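Local structure of oligogalacturonate lyase (Yersinia enterocolitica subsp. enterocolitica, 3PE7) at residues Gly128-Asn133 with Thr137-Ile142; Asp148-Thr153 with His159-Thr164; Arg229-His234 with Ser250-Val255; Leu322-Met327 with Pro356-Asp361. The protein is an oligogalacturonate lyase that probably cleaves pectin-derived oligogalacturonates by beta-elimination in the cytoplasm, using a manganese-bearing seven-bladed beta-propeller. All coordinates share one frame; numbering follows the deposited sequence.

Interaction 1 (Gly128-Asn133 with Thr137-Ile142); sequences GTWVAN and TKLVGI
N133 and T137 close one end of this strand pair through a side-chain amide whose two polar atoms are both engaged. OD1 of N133 accepts twice: T137 N, 2.8 Å from N133 OD1, arrives in the amide plane on a lone pair, while K138 N meets the same oxygen from above that plane at 3.0 Å. A chi1 of 66°, which sets CG between the backbone N and the carbonyl carbon, brings the amide round to these two N-H groups. On its other side, N133 ND2 donates nearly in plane to T137 OG1 (3.0 Å) and also to D200. The ammonium of K138 has its salt bridges outside the pair, with E223 and D200. Strands 124-132 and 138-145 form an antiparallel hairpin in a four-stranded blade of the beta-propeller, the short segments running at 154°. V131 and V140 are a hydrogen-bonded pair, each N giving to the other's O at 2.9 Å, and N133 N continues the pattern to K138 O. Toward G128 the direct bonds between the two segments end at V131 and V140, and I142 pairs next with Y127; a water accepts from I142 N and lies within hydrogen-bonding distance of T129 O. Here the indole of W130 lies across the glycine backbone, G141 CA standing 3.8 Å from the centroid of the W130 six-membered ring and 22° off its normal, a CH-pi contact.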
loop_
_atom_site.group_PDB
_atom_site.type_symbol
_atom_site.label_atom_id
_atom_site.label_comp_id
_atom_site.label_asym_id
_atom_site.label_seq_id
_atom_site.Cartn_x
_atom_site.Cartn_y
_atom_site.Cartn_z
ATOM N N GLY A 128 -10.973 -1.374 4.295
ATOM C CA GLY A 128 -9.715 -1.317 3.540
ATOM C C GLY A 128 -9.647 -0.206 2.504
ATOM O O GLY A 128 -10.326 0.831 2.615
ATOM N N THR A 129 -8.824 -0.433 1.480
ATOM C CA THR A 129 -8.427 0.609 0.542
ATOM C C THR A 129 -9.159 0.451 -0.799
ATOM O O THR A 129 -9.255 -0.648 -1.311
ATOM C CB THR A 129 -6.896 0.561 0.319
ATOM O OG1 THR A 129 -6.233 0.706 1.594
ATOM C CG2 THR A 129 -6.438 1.685 -0.590
ATOM N N TRP A 130 -9.671 1.553 -1.332
ATOM C CA TRP A 130 -10.267 1.552 -2.681
ATOM C C TRP A 130 -9.140 1.677 -3.702
ATOM O O TRP A 130 -8.247 2.530 -3.539
ATOM C CB TRP A 130 -11.245 2.716 -2.823
ATOM C CG TRP A 130 -12.434 2.555 -1.953
ATOM C CD1 TRP A 130 -12.532 2.884 -0.633
ATOM C CD2 TRP A 130 -13.699 1.992 -2.326
ATOM N NE1 TRP A 130 -13.792 2.567 -0.155
ATOM C CE2 TRP A 130 -14.526 2.017 -1.177
ATOM C CE3 TRP A 130 -14.212 1.461 -3.517
ATOM C CZ2 TRP A 130 -15.851 1.545 -1.191
ATOM C CZ3 TRP A 130 -15.529 0.983 -3.528
ATOM C CH2 TRP A 130 -16.332 1.034 -2.373
ATOM N N VAL A 131 -9.170 0.849 -4.753
ATOM C CA VAL A 131 -8.056 0.819 -5.725
ATOM C C VAL A 131 -8.599 1.057 -7.128
ATOM O O VAL A 131 -9.584 0.441 -7.519
ATOM C CB VAL A 131 -7.301 -0.544 -5.671
ATOM C CG1 VAL A 131 -6.321 -0.702 -6.858
ATOM C CG2 VAL A 131 -6.566 -0.674 -4.347
ATOM N N ALA A 132 -7.952 1.952 -7.873
ATOM C CA ALA A 132 -8.434 2.297 -9.214
ATOM C C ALA A 132 -7.900 1.356 -10.277
ATOM O O ALA A 132 -6.881 0.690 -10.096
ATOM C CB ALA A 132 -8.071 3.738 -9.559
ATOM N N ASN A 133 -8.613 1.305 -11.400
ATOM C CA ASN A 133 -8.066 0.715 -12.615
ATOM C C ASN A 133 -6.997 1.637 -13.232
ATOM O O ASN A 133 -6.842 2.787 -12.822
ATOM C CB ASN A 133 -9.209 0.411 -13.601
ATOM C CG ASN A 133 -9.902 1.671 -14.125
ATOM O OD1 ASN A 133 -9.859 2.726 -13.510
ATOM N ND2 ASN A 133 -10.534 1.552 -15.287
ATOM N N THR A 137 -10.878 5.250 -14.104
ATOM C CA THR A 137 -12.291 5.471 -14.409
ATOM C C THR A 137 -13.211 4.657 -13.510
ATOM O O THR A 137 -14.430 4.920 -13.460
ATOM C CB THR A 137 -12.616 5.150 -15.898
ATOM O OG1 THR A 137 -12.282 3.779 -16.194
ATOM C CG2 THR A 137 -11.894 6.099 -16.831
ATOM N N LYS A 138 -12.632 3.678 -12.802
ATOM C CA LYS A 138 -13.366 2.752 -11.924
ATOM C C LYS A 138 -12.543 2.449 -10.666
ATOM O O LYS A 138 -11.323 2.532 -10.701
ATOM C CB LYS A 138 -13.674 1.428 -12.631
ATOM C CG LYS A 138 -14.722 1.533 -13.757
ATOM C CD LYS A 138 -14.851 0.233 -14.516
ATOM C CE LYS A 138 -13.709 0.086 -15.502
ATOM N NZ LYS A 138 -13.892 -1.072 -16.442
ATOM N N LEU A 139 -13.231 2.108 -9.575
ATOM C CA LEU A 139 -12.588 1.683 -8.322
ATOM C C LEU A 139 -13.153 0.356 -7.871
ATOM O O LEU A 139 -14.329 0.065 -8.115
ATOM C CB LEU A 139 -12.888 2.679 -7.203
ATOM C CG LEU A 139 -12.457 4.132 -7.232
ATOM C CD1 LEU A 139 -12.986 4.770 -5.952
ATOM C CD2 LEU A 139 -10.946 4.271 -7.306
ATOM N N VAL A 140 -12.316 -0.458 -7.229
ATOM C CA VAL A 140 -12.810 -1.608 -6.470
ATOM C C VAL A 140 -12.526 -1.412 -4.976
ATOM O O VAL A 140 -11.525 -0.801 -4.596
ATOM C CB VAL A 140 -12.272 -2.979 -6.954
ATOM C CG1 VAL A 140 -12.989 -3.399 -8.247
ATOM C CG2 VAL A 140 -10.748 -2.968 -7.153
ATOM N N GLY A 141 -13.435 -1.929 -4.148
ATOM C CA GLY A 141 -13.286 -1.853 -2.690
ATOM C C GLY A 141 -14.234 -2.813 -2.007
ATOM O O GLY A 141 -15.104 -3.396 -2.653
ATOM N N ILE A 142 -14.083 -2.964 -0.693
ATOM C CA ILE A 142 -14.932 -3.861 0.088
ATOM C C ILE A 142 -15.877 -3.058 0.970
ATOM O O ILE A 142 -15.478 -2.075 1.563
ATOM C CB ILE A 142 -14.092 -4.801 0.994
ATOM C CG1 ILE A 142 -13.110 -5.647 0.167
ATOM C CG2 ILE A 142 -14.986 -5.721 1.847
ATOM C CD1 ILE A 142 -13.756 -6.546 -0.875
HETATM O O HOH W 1 -11.038 -2.511 0.111
#

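Interaction 2 (Asp148-Thr153 with His159-Thr164); sequences DWVPLT and HEFYFT
A backbone carbonyl pointed at the edge of an aromatic ring is the odd feature here: D148 O lies 3.1 Å from F161 CE1, in the plane of the phenyl ring. The same oxygen accepts a hydrogen bond from a water at 2.6 Å from D148 O, and that water also donates to T164 OG1. T164 OG1 in turn gives its proton to F161 O, on a lone pair in the carbonyl plane, so a short polar relay runs beside the ring from one segment to the other. F161, on the segment that carries helix 155-161, has CG anti to its backbone N (chi1 -171°), which takes the ring across to the loop 148-153. Three loop side chains receive it. The indole of W149 turns its edge toward the phenyl face in an offset edge-to-face pair, planes at 82° and W149 CE3 3.9 Å from F161 CZ. L152 CD2 sits 3.7 Å from F161 CB, its chain crossing the phenylalanine at about a right angle, and V150 CG2 comes obliquely to F161 CD1 at 3.8 Å. Beyond the loop, W189 makes a further edge-to-face pair with F161, and I144 of strand 138-145 touches it too. One buried phenyl thus joins helix and loop at the propeller surface; its weakly positive C-H rim probably suits the carbonyl oxygen, which also accepts the hydrogen bond from the water.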
loop_
_atom_site.group_PDB
_atom_site.type_symbol
_atom_site.label_atom_id
_atom_site.label_comp_id
_atom_site.label_asym_id
_atom_site.label_seq_id
_atom_site.Cartn_x
_atom_site.Cartn_y
_atom_site.Cartn_z
ATOM N N ASP A 148 -22.559 -6.635 10.838
ATOM C CA ASP A 148 -21.440 -7.566 10.945
ATOM C C ASP A 148 -20.116 -6.861 11.226
ATOM O O ASP A 148 -19.123 -7.520 11.529
ATOM C CB ASP A 148 -21.294 -8.361 9.648
ATOM C CG ASP A 148 -22.429 -9.329 9.426
ATOM O OD1 ASP A 148 -23.197 -9.586 10.388
ATOM O OD2 ASP A 148 -22.547 -9.854 8.293
ATOM N N TRP A 149 -20.098 -5.537 11.116
ATOM C CA TRP A 149 -18.862 -4.787 11.295
ATOM C C TRP A 149 -18.587 -4.469 12.754
ATOM O O TRP A 149 -19.510 -4.143 13.505
ATOM C CB TRP A 149 -18.884 -3.482 10.493
ATOM C CG TRP A 149 -17.660 -2.633 10.738
ATOM C CD1 TRP A 149 -17.608 -1.412 11.373
ATOM C CD2 TRP A 149 -16.310 -2.961 10.393
ATOM N NE1 TRP A 149 -16.311 -0.961 11.415
ATOM C CE2 TRP A 149 -15.494 -1.884 10.818
ATOM C CE3 TRP A 149 -15.705 -4.065 9.768
ATOM C CZ2 TRP A 149 -14.103 -1.880 10.646
ATOM C CZ3 TRP A 149 -14.318 -4.052 9.585
ATOM C CH2 TRP A 149 -13.534 -2.968 10.028
ATOM N N VAL A 150 -17.319 -4.585 13.142
ATOM C CA VAL A 150 -16.829 -4.066 14.415
ATOM C C VAL A 150 -15.509 -3.326 14.132
ATOM O O VAL A 150 -14.773 -3.712 13.219
ATOM C CB VAL A 150 -16.606 -5.186 15.461
ATOM C CG1 VAL A 150 -17.898 -5.979 15.712
ATOM C CG2 VAL A 150 -15.478 -6.119 15.046
ATOM N N PRO A 151 -15.204 -2.260 14.910
ATOM C CA PRO A 151 -13.919 -1.572 14.759
ATOM C C PRO A 151 -12.746 -2.507 15.078
ATOM O O PRO A 151 -12.717 -3.129 16.145
ATOM C CB PRO A 151 -13.997 -0.434 15.800
ATOM C CG PRO A 151 -15.427 -0.260 16.101
ATOM C CD PRO A 151 -16.088 -1.594 15.888
ATOM N N LEU A 152 -11.799 -2.635 14.148
ATOM C CA LEU A 152 -10.720 -3.609 14.320
ATOM C C LEU A 152 -9.483 -2.902 14.847
ATOM O O LEU A 152 -8.478 -2.727 14.130
ATOM C CB LEU A 152 -10.442 -4.323 12.997
ATOM C CG LEU A 152 -11.629 -5.157 12.483
ATOM C CD1 LEU A 152 -11.335 -5.733 11.087
ATOM C CD2 LEU A 152 -12.013 -6.272 13.466
ATOM N N THR A 153 -9.572 -2.493 16.110
ATOM C CA THR A 153 -8.608 -1.543 16.670
ATOM C C THR A 153 -7.373 -2.192 17.290
ATOM O O THR A 153 -6.432 -1.490 17.682
ATOM C CB THR A 153 -9.269 -0.619 17.704
ATOM O OG1 THR A 153 -9.798 -1.415 18.769
ATOM C CG2 THR A 153 -10.384 0.222 17.050
ATOM N N HIS A 159 -8.120 -10.917 14.716
ATOM C CA HIS A 159 -8.119 -12.381 14.720
ATOM C C HIS A 159 -9.522 -12.976 14.834
ATOM O O HIS A 159 -9.924 -13.805 14.003
ATOM C CB HIS A 159 -7.208 -12.916 15.839
ATOM C CG HIS A 159 -7.091 -14.410 15.862
ATOM N ND1 HIS A 159 -7.923 -15.208 16.615
ATOM C CD2 HIS A 159 -6.252 -15.248 15.212
ATOM C CE1 HIS A 159 -7.590 -16.476 16.442
ATOM N NE2 HIS A 159 -6.586 -16.527 15.587
ATOM N N GLU A 160 -10.274 -12.530 15.840
ATOM C CA GLU A 160 -11.614 -13.053 16.127
ATOM C C GLU A 160 -12.641 -12.726 15.050
ATOM O O GLU A 160 -13.612 -13.469 14.856
ATOM C CB GLU A 160 -12.122 -12.535 17.485
ATOM C CG GLU A 160 -11.309 -13.051 18.699
ATOM C CD GLU A 160 -11.265 -14.566 18.790
ATOM O OE1 GLU A 160 -12.337 -15.206 18.738
ATOM O OE2 GLU A 160 -10.148 -15.114 18.932
ATOM N N PHE A 161 -12.430 -11.607 14.357
ATOM C CA PHE A 161 -13.377 -11.148 13.344
ATOM C C PHE A 161 -13.568 -12.189 12.235
ATOM O O PHE A 161 -14.677 -12.368 11.721
ATOM C CB PHE A 161 -12.893 -9.829 12.746
ATOM C CG PHE A 161 -13.897 -9.172 11.859
ATOM C CD1 PHE A 161 -15.139 -8.767 12.359
ATOM C CD2 PHE A 161 -13.612 -8.953 10.516
ATOM C CE1 PHE A 161 -16.074 -8.152 11.522
ATOM C CE2 PHE A 161 -14.547 -8.327 9.684
ATOM C CZ PHE A 161 -15.776 -7.932 10.188
ATOM N N TYR A 162 -12.476 -12.852 11.883
ATOM C CA TYR A 162 -12.479 -13.874 10.830
ATOM C C TYR A 162 -13.547 -14.961 11.062
ATOM O O TYR A 162 -14.237 -15.373 10.130
ATOM C CB TYR A 162 -11.088 -14.505 10.728
ATOM C CG TYR A 162 -11.031 -15.809 9.948
ATOM C CD1 TYR A 162 -10.894 -17.038 10.610
ATOM C CD2 TYR A 162 -11.103 -15.812 8.560
ATOM C CE1 TYR A 162 -10.840 -18.238 9.898
ATOM C CE2 TYR A 162 -11.059 -17.007 7.836
ATOM C CZ TYR A 162 -10.923 -18.215 8.510
ATOM O OH TYR A 162 -10.862 -19.395 7.800
ATOM N N PHE A 163 -13.700 -15.382 12.311
ATOM C CA PHE A 163 -14.604 -16.485 12.642
ATOM C C PHE A 163 -16.082 -16.102 12.606
ATOM O O PHE A 163 -16.949 -16.990 12.603
ATOM C CB PHE A 163 -14.239 -17.061 14.013
ATOM C CG PHE A 163 -12.827 -17.556 14.100
ATOM C CD1 PHE A 163 -12.508 -18.856 13.716
ATOM C CD2 PHE A 163 -11.810 -16.721 14.557
ATOM C CE1 PHE A 163 -11.190 -19.320 13.802
ATOM C CE2 PHE A 163 -10.477 -17.179 14.643
ATOM C CZ PHE A 163 -10.176 -18.477 14.267
ATOM N N THR A 164 -16.369 -14.801 12.561
ATOM C CA THR A 164 -17.747 -14.309 12.520
ATOM C C THR A 164 -18.405 -14.428 11.147
ATOM O O THR A 164 -19.600 -14.219 11.025
ATOM C CB THR A 164 -17.868 -12.841 12.995
ATOM O OG1 THR A 164 -17.196 -11.978 12.074
ATOM C CG2 THR A 164 -17.295 -12.654 14.403
HETATM O O HOH W 2 -19.193 -10.106 12.030
#

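Interaction 3 (Arg229-His234 with Ser250-Val255); sequences RKVKTH and SALVYV
Two successive blades of the beta-propeller meet here, the chain leaving strand 229-230 facing the second strand, 252-258, of the next sheet. V231 CG2 touches L252 CD2 at 3.8 Å, methyl to methyl, with the two side chains oblique to each other. One residue on, K232 reaches Y254: the K232 NZ to Y254 OH hydrogen bond is 2.9 Å, and the nitrogen lies in the plane of the phenol ring, at its edge. A bend at chi3 (-68°) turns the lysine end there, and its CD also passes close, 3.2 Å from Y254 OH. Both polar ends have further partners: K232 NZ forms a salt bridge with E238, and N276 is hydrogen-bonded to Y254 OH. Y267 adds a cation-pi contact to K232, so the ammonium has three kinds of partner. Around the pair, M218 of strand 218-222 touches L252 and Y254, A269 of strand 264-269 touches V231, and C240 of strand 238-245 touches K232.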
loop_
_atom_site.group_PDB
_atom_site.type_symbol
_atom_site.label_atom_id
_atom_site.label_comp_id
_atom_site.label_asym_id
_atom_site.label_seq_id
_atom_site.Cartn_x
_atom_site.Cartn_y
_atom_site.Cartn_z
ATOM N N ARG A 229 -11.804 -17.835 -9.147
ATOM C CA ARG A 229 -10.846 -18.928 -9.039
ATOM C C ARG A 229 -9.695 -18.566 -8.111
ATOM O O ARG A 229 -9.308 -17.421 -8.026
ATOM C CB ARG A 229 -10.319 -19.348 -10.421
ATOM C CG ARG A 229 -9.357 -18.367 -11.124
ATOM C CD ARG A 229 -10.117 -17.325 -11.911
ATOM N NE ARG A 229 -9.303 -16.596 -12.888
ATOM C CZ ARG A 229 -9.661 -15.438 -13.436
ATOM N NH1 ARG A 229 -8.865 -14.842 -14.316
ATOM N NH2 ARG A 229 -10.813 -14.862 -13.097
ATOM N N LYS A 230 -9.148 -19.561 -7.428
ATOM C CA LYS A 230 -7.966 -19.312 -6.616
ATOM C C LYS A 230 -6.713 -19.210 -7.475
ATOM O O LYS A 230 -6.578 -19.880 -8.511
ATOM C CB LYS A 230 -7.805 -20.343 -5.492
ATOM C CG LYS A 230 -7.769 -21.781 -5.879
ATOM C CD LYS A 230 -7.632 -22.677 -4.627
ATOM C CE LYS A 230 -8.774 -22.514 -3.650
ATOM N NZ LYS A 230 -8.750 -23.614 -2.630
ATOM N N VAL A 231 -5.798 -18.353 -7.036
ATOM C CA VAL A 231 -4.501 -18.185 -7.698
ATOM C C VAL A 231 -3.679 -19.470 -7.569
ATOM O O VAL A 231 -3.009 -19.899 -8.519
ATOM C CB VAL A 231 -3.766 -16.951 -7.103
ATOM C CG1 VAL A 231 -2.285 -16.912 -7.535
ATOM C CG2 VAL A 231 -4.493 -15.671 -7.496
ATOM N N LYS A 232 -3.752 -20.103 -6.404
ATOM C CA LYS A 232 -3.107 -21.398 -6.209
ATOM C C LYS A 232 -3.823 -22.196 -5.132
ATOM O O LYS A 232 -4.554 -21.629 -4.314
ATOM C CB LYS A 232 -1.626 -21.233 -5.850
ATOM C CG LYS A 232 -1.355 -20.925 -4.379
ATOM C CD LYS A 232 0.109 -20.653 -4.121
ATOM C CE LYS A 232 0.961 -21.908 -4.301
ATOM N NZ LYS A 232 2.422 -21.588 -4.057
ATOM N N THR A 233 -3.613 -23.507 -5.157
ATOM C CA THR A 233 -3.937 -24.353 -4.025
ATOM C C THR A 233 -2.716 -24.368 -3.104
ATOM O O THR A 233 -1.607 -24.712 -3.530
ATOM C CB THR A 233 -4.286 -25.773 -4.472
ATOM O OG1 THR A 233 -5.411 -25.712 -5.355
ATOM C CG2 THR A 233 -4.636 -26.645 -3.267
ATOM N N HIS A 234 -2.926 -23.968 -1.851
ATOM C CA HIS A 234 -1.870 -24.003 -0.840
ATOM C C HIS A 234 -1.402 -25.438 -0.632
ATOM O O HIS A 234 -2.220 -26.361 -0.493
ATOM C CB HIS A 234 -2.379 -23.481 0.507
ATOM C CG HIS A 234 -2.627 -22.002 0.556
ATOM N ND1 HIS A 234 -2.315 -21.234 1.659
ATOM C CD2 HIS A 234 -3.175 -21.154 -0.350
ATOM C CE1 HIS A 234 -2.662 -19.978 1.431
ATOM N NE2 HIS A 234 -3.186 -19.903 0.220
ATOM N N SER A 250 1.938 -7.750 -15.483
ATOM C CA SER A 250 2.478 -8.997 -16.047
ATOM C C SER A 250 2.253 -10.220 -15.158
ATOM O O SER A 250 2.153 -11.347 -15.667
ATOM C CB SER A 250 3.975 -8.825 -16.340
ATOM O OG SER A 250 4.705 -8.499 -15.146
ATOM N N ALA A 251 2.175 -10.004 -13.838
ATOM C CA ALA A 251 2.117 -11.106 -12.873
ATOM C C ALA A 251 1.592 -10.613 -11.529
ATOM O O ALA A 251 1.678 -9.402 -11.230
ATOM C CB ALA A 251 3.497 -11.725 -12.691
ATOM N N LEU A 252 1.058 -11.558 -10.744
ATOM C CA LEU A 252 0.781 -11.355 -9.326
ATOM C C LEU A 252 1.945 -11.952 -8.538
ATOM O O LEU A 252 2.324 -13.099 -8.754
ATOM C CB LEU A 252 -0.552 -12.006 -8.932
ATOM C CG LEU A 252 -1.163 -11.626 -7.576
ATOM C CD1 LEU A 252 -1.723 -10.198 -7.594
ATOM C CD2 LEU A 252 -2.219 -12.632 -7.210
ATOM N N VAL A 253 2.536 -11.152 -7.655
ATOM C CA VAL A 253 3.698 -11.570 -6.858
ATOM C C VAL A 253 3.235 -11.724 -5.419
ATOM O O VAL A 253 2.345 -11.010 -4.973
ATOM C CB VAL A 253 4.856 -10.543 -6.987
ATOM C CG1 VAL A 253 6.018 -10.823 -6.008
ATOM C CG2 VAL A 253 5.375 -10.511 -8.434
ATOM N N TYR A 254 3.828 -12.678 -4.706
ATOM C CA TYR A 254 3.470 -12.900 -3.305
ATOM C C TYR A 254 4.598 -13.604 -2.574
ATOM O O TYR A 254 5.581 -14.040 -3.176
ATOM C CB TYR A 254 2.159 -13.714 -3.186
ATOM C CG TYR A 254 2.249 -15.112 -3.768
ATOM C CD1 TYR A 254 2.028 -15.340 -5.140
ATOM C CD2 TYR A 254 2.561 -16.208 -2.948
ATOM C CE1 TYR A 254 2.119 -16.642 -5.675
ATOM C CE2 TYR A 254 2.644 -17.498 -3.471
ATOM C CZ TYR A 254 2.420 -17.705 -4.829
ATOM O OH TYR A 254 2.534 -18.998 -5.325
ATOM N N VAL A 255 4.426 -13.728 -1.261
ATOM C CA VAL A 255 5.420 -14.361 -0.409
ATOM C C VAL A 255 4.839 -15.670 0.128
ATOM O O VAL A 255 3.664 -15.720 0.528
ATOM C CB VAL A 255 5.824 -13.433 0.740
ATOM C CG1 VAL A 255 6.712 -14.154 1.762
ATOM C CG2 VAL A 255 6.570 -12.244 0.187
#

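Interaction 4 (Leu322-Met327 with Pro356-Asp361); sequences LYVFNM and PSFTPD
L322 meets P356 where two neighbouring blades of the seven-bladed beta-propeller face each other, strand 321-326 belonging to one four-stranded sheet and strand 357-358 to the edge of the next. From CB, which points toward the opposing segment, the L322 side chain runs to CG, held anti to the carbonyl carbon (chi1 -67°). CB and CG themselves have no partner within 4.2 Å across the contact, and neither has CD1; the branch that does the touching is CD2, equally placed at 4.0 Å from P356 CB and from P356 CG. The methyl therefore sits against the CB-CG bond of the pyrrolidine ring, the two side chains lying oblique to each other. H338 also touches L322, while V298 and D300 of strand 296-301 touch the proline. P356 directly follows the manganese ligand H355 in the chain, and its side chain is about 8 Å from the metal. Two residues further along each segment a second apolar contact forms, with L296 and V298 bordering the phenyl and V335 and L382 the valine. The evidence for it is a single approach: V324 CG2 comes obliquely to the F358 ring, 4.3 Å from F358 CE2.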
loop_
_atom_site.group_PDB
_atom_site.type_symbol
_atom_site.label_atom_id
_atom_site.label_comp_id
_atom_site.label_asym_id
_atom_site.label_seq_id
_atom_site.Cartn_x
_atom_site.Cartn_y
_atom_site.Cartn_z
ATOM N N LEU A 322 16.460 -2.502 4.978
ATOM C CA LEU A 322 15.730 -2.548 3.707
ATOM C C LEU A 322 16.544 -3.362 2.710
ATOM O O LEU A 322 17.755 -3.142 2.573
ATOM C CB LEU A 322 15.500 -1.134 3.165
ATOM C CG LEU A 322 14.554 -0.288 4.034
ATOM C CD1 LEU A 322 14.865 1.191 3.931
ATOM C CD2 LEU A 322 13.077 -0.542 3.708
ATOM N N TYR A 323 15.866 -4.262 1.989
ATOM C CA TYR A 323 16.530 -5.135 1.026
ATOM C C TYR A 323 16.033 -4.867 -0.371
ATOM O O TYR A 323 14.840 -4.672 -0.572
ATOM C CB TYR A 323 16.250 -6.606 1.340
ATOM C CG TYR A 323 16.757 -7.031 2.687
ATOM C CD1 TYR A 323 18.098 -7.398 2.860
ATOM C CD2 TYR A 323 15.908 -7.037 3.787
ATOM C CE1 TYR A 323 18.586 -7.778 4.121
ATOM C CE2 TYR A 323 16.371 -7.439 5.056
ATOM C CZ TYR A 323 17.714 -7.795 5.206
ATOM O OH TYR A 323 18.168 -8.161 6.450
ATOM N N VAL A 324 16.949 -4.889 -1.345
ATOM C CA VAL A 324 16.532 -4.798 -2.746
ATOM C C VAL A 324 16.909 -6.100 -3.421
ATOM O O VAL A 324 18.032 -6.607 -3.239
ATOM C CB VAL A 324 17.140 -3.580 -3.495
ATOM C CG1 VAL A 324 16.974 -3.725 -5.024
ATOM C CG2 VAL A 324 16.493 -2.301 -3.020
ATOM N N PHE A 325 15.964 -6.634 -4.185
ATOM C CA PHE A 325 16.143 -7.900 -4.890
ATOM C C PHE A 325 16.242 -7.609 -6.368
ATOM O O PHE A 325 15.317 -7.044 -6.953
ATOM C CB PHE A 325 14.969 -8.850 -4.603
ATOM C CG PHE A 325 14.697 -9.032 -3.141
ATOM C CD1 PHE A 325 15.375 -10.003 -2.408
ATOM C CD2 PHE A 325 13.796 -8.209 -2.485
ATOM C CE1 PHE A 325 15.137 -10.158 -1.045
ATOM C CE2 PHE A 325 13.551 -8.350 -1.125
ATOM C CZ PHE A 325 14.217 -9.317 -0.398
ATOM N N ASN A 326 17.394 -7.937 -6.965
ATOM C CA ASN A 326 17.573 -7.781 -8.405
ATOM C C ASN A 326 17.115 -9.061 -9.081
ATOM O O ASN A 326 17.748 -10.119 -8.965
ATOM C CB ASN A 326 19.037 -7.434 -8.735
ATOM C CG ASN A 326 19.266 -7.172 -10.219
ATOM O OD1 ASN A 326 18.636 -7.788 -11.084
ATOM N ND2 ASN A 326 20.201 -6.272 -10.517
ATOM N N MET A 327 15.972 -8.966 -9.757
ATOM C CA MET A 327 15.304 -10.146 -10.271
ATOM C C MET A 327 15.896 -10.612 -11.600
ATOM O O MET A 327 15.549 -11.673 -12.087
ATOM C CB MET A 327 13.792 -9.906 -10.393
ATOM C CG MET A 327 13.119 -9.324 -9.131
ATOM S SD MET A 327 13.334 -10.281 -7.605
ATOM C CE MET A 327 12.447 -11.789 -8.049
ATOM N N PRO A 356 8.157 0.301 1.800
ATOM C CA PRO A 356 9.043 0.844 0.764
ATOM C C PRO A 356 8.484 0.692 -0.657
ATOM O O PRO A 356 7.763 -0.272 -0.950
ATOM C CB PRO A 356 10.312 -0.007 0.906
ATOM C CG PRO A 356 9.837 -1.309 1.483
ATOM C CD PRO A 356 8.736 -0.897 2.452
ATOM N N SER A 357 8.802 1.671 -1.505
ATOM C CA SER A 357 8.564 1.578 -2.949
ATOM C C SER A 357 9.695 2.326 -3.665
ATOM O O SER A 357 10.486 3.014 -3.016
ATOM C CB SER A 357 7.196 2.124 -3.343
ATOM O OG SER A 357 7.161 3.540 -3.205
ATOM N N PHE A 358 9.775 2.189 -4.992
ATOM C CA PHE A 358 10.800 2.851 -5.775
ATOM C C PHE A 358 10.328 4.215 -6.271
ATOM O O PHE A 358 9.151 4.384 -6.580
ATOM C CB PHE A 358 11.213 1.966 -6.971
ATOM C CG PHE A 358 11.895 0.682 -6.577
ATOM C CD1 PHE A 358 11.168 -0.491 -6.421
ATOM C CD2 PHE A 358 13.273 0.644 -6.358
ATOM C CE1 PHE A 358 11.797 -1.721 -6.071
ATOM C CE2 PHE A 358 13.911 -0.559 -5.992
ATOM C CZ PHE A 358 13.166 -1.748 -5.848
ATOM N N THR A 359 11.242 5.186 -6.326
ATOM C CA THR A 359 10.985 6.429 -7.032
ATOM C C THR A 359 10.776 6.090 -8.523
ATOM O O THR A 359 11.210 5.036 -8.983
ATOM C CB THR A 359 12.154 7.412 -6.897
ATOM O OG1 THR A 359 13.386 6.743 -7.202
ATOM C CG2 THR A 359 12.215 7.990 -5.467
ATOM N N PRO A 360 10.115 6.985 -9.276
ATOM C CA PRO A 360 9.853 6.669 -10.688
ATOM C C PRO A 360 11.121 6.346 -11.511
ATOM O O PRO A 360 11.043 5.601 -12.509
ATOM C CB PRO A 360 9.151 7.949 -11.196
ATOM C CG PRO A 360 8.404 8.443 -9.987
ATOM C CD PRO A 360 9.365 8.179 -8.837
ATOM N N ASP A 361 12.269 6.882 -11.096
ATOM C CA ASP A 361 13.540 6.643 -11.812
ATOM C C ASP A 361 14.299 5.384 -11.378
ATOM O O ASP A 361 15.349 5.063 -11.940
ATOM C CB ASP A 361 14.441 7.895 -11.781
ATOM C CG ASP A 361 14.958 8.239 -10.397
ATOM O OD1 ASP A 361 14.710 7.479 -9.445
ATOM O OD2 ASP A 361 15.624 9.294 -10.270
#

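Interaction 1 lies within a single blade, whereas interactions 3 and 4 each join neighbouring blades; all three are buried. Interaction 2 is a surface contact built on a loop and a short helix, its centre about 21 Å from the centre of the chain, and follows directly on strand 138-145 of interaction 1. The chemistry tracks these places. Interaction 1, within a sheet, rests on backbone and amide hydrogen bonds and covers the largest area, 502 Å². Between blades, side chains do the work: interaction 4 is purely apolar, while interaction 3 adds a lysine-tyrosine bond. Interaction 2 mixes aromatic packing with a water bridge. Interactions 2 and 4 stand farthest apart, their centres 34 Å away across the propeller.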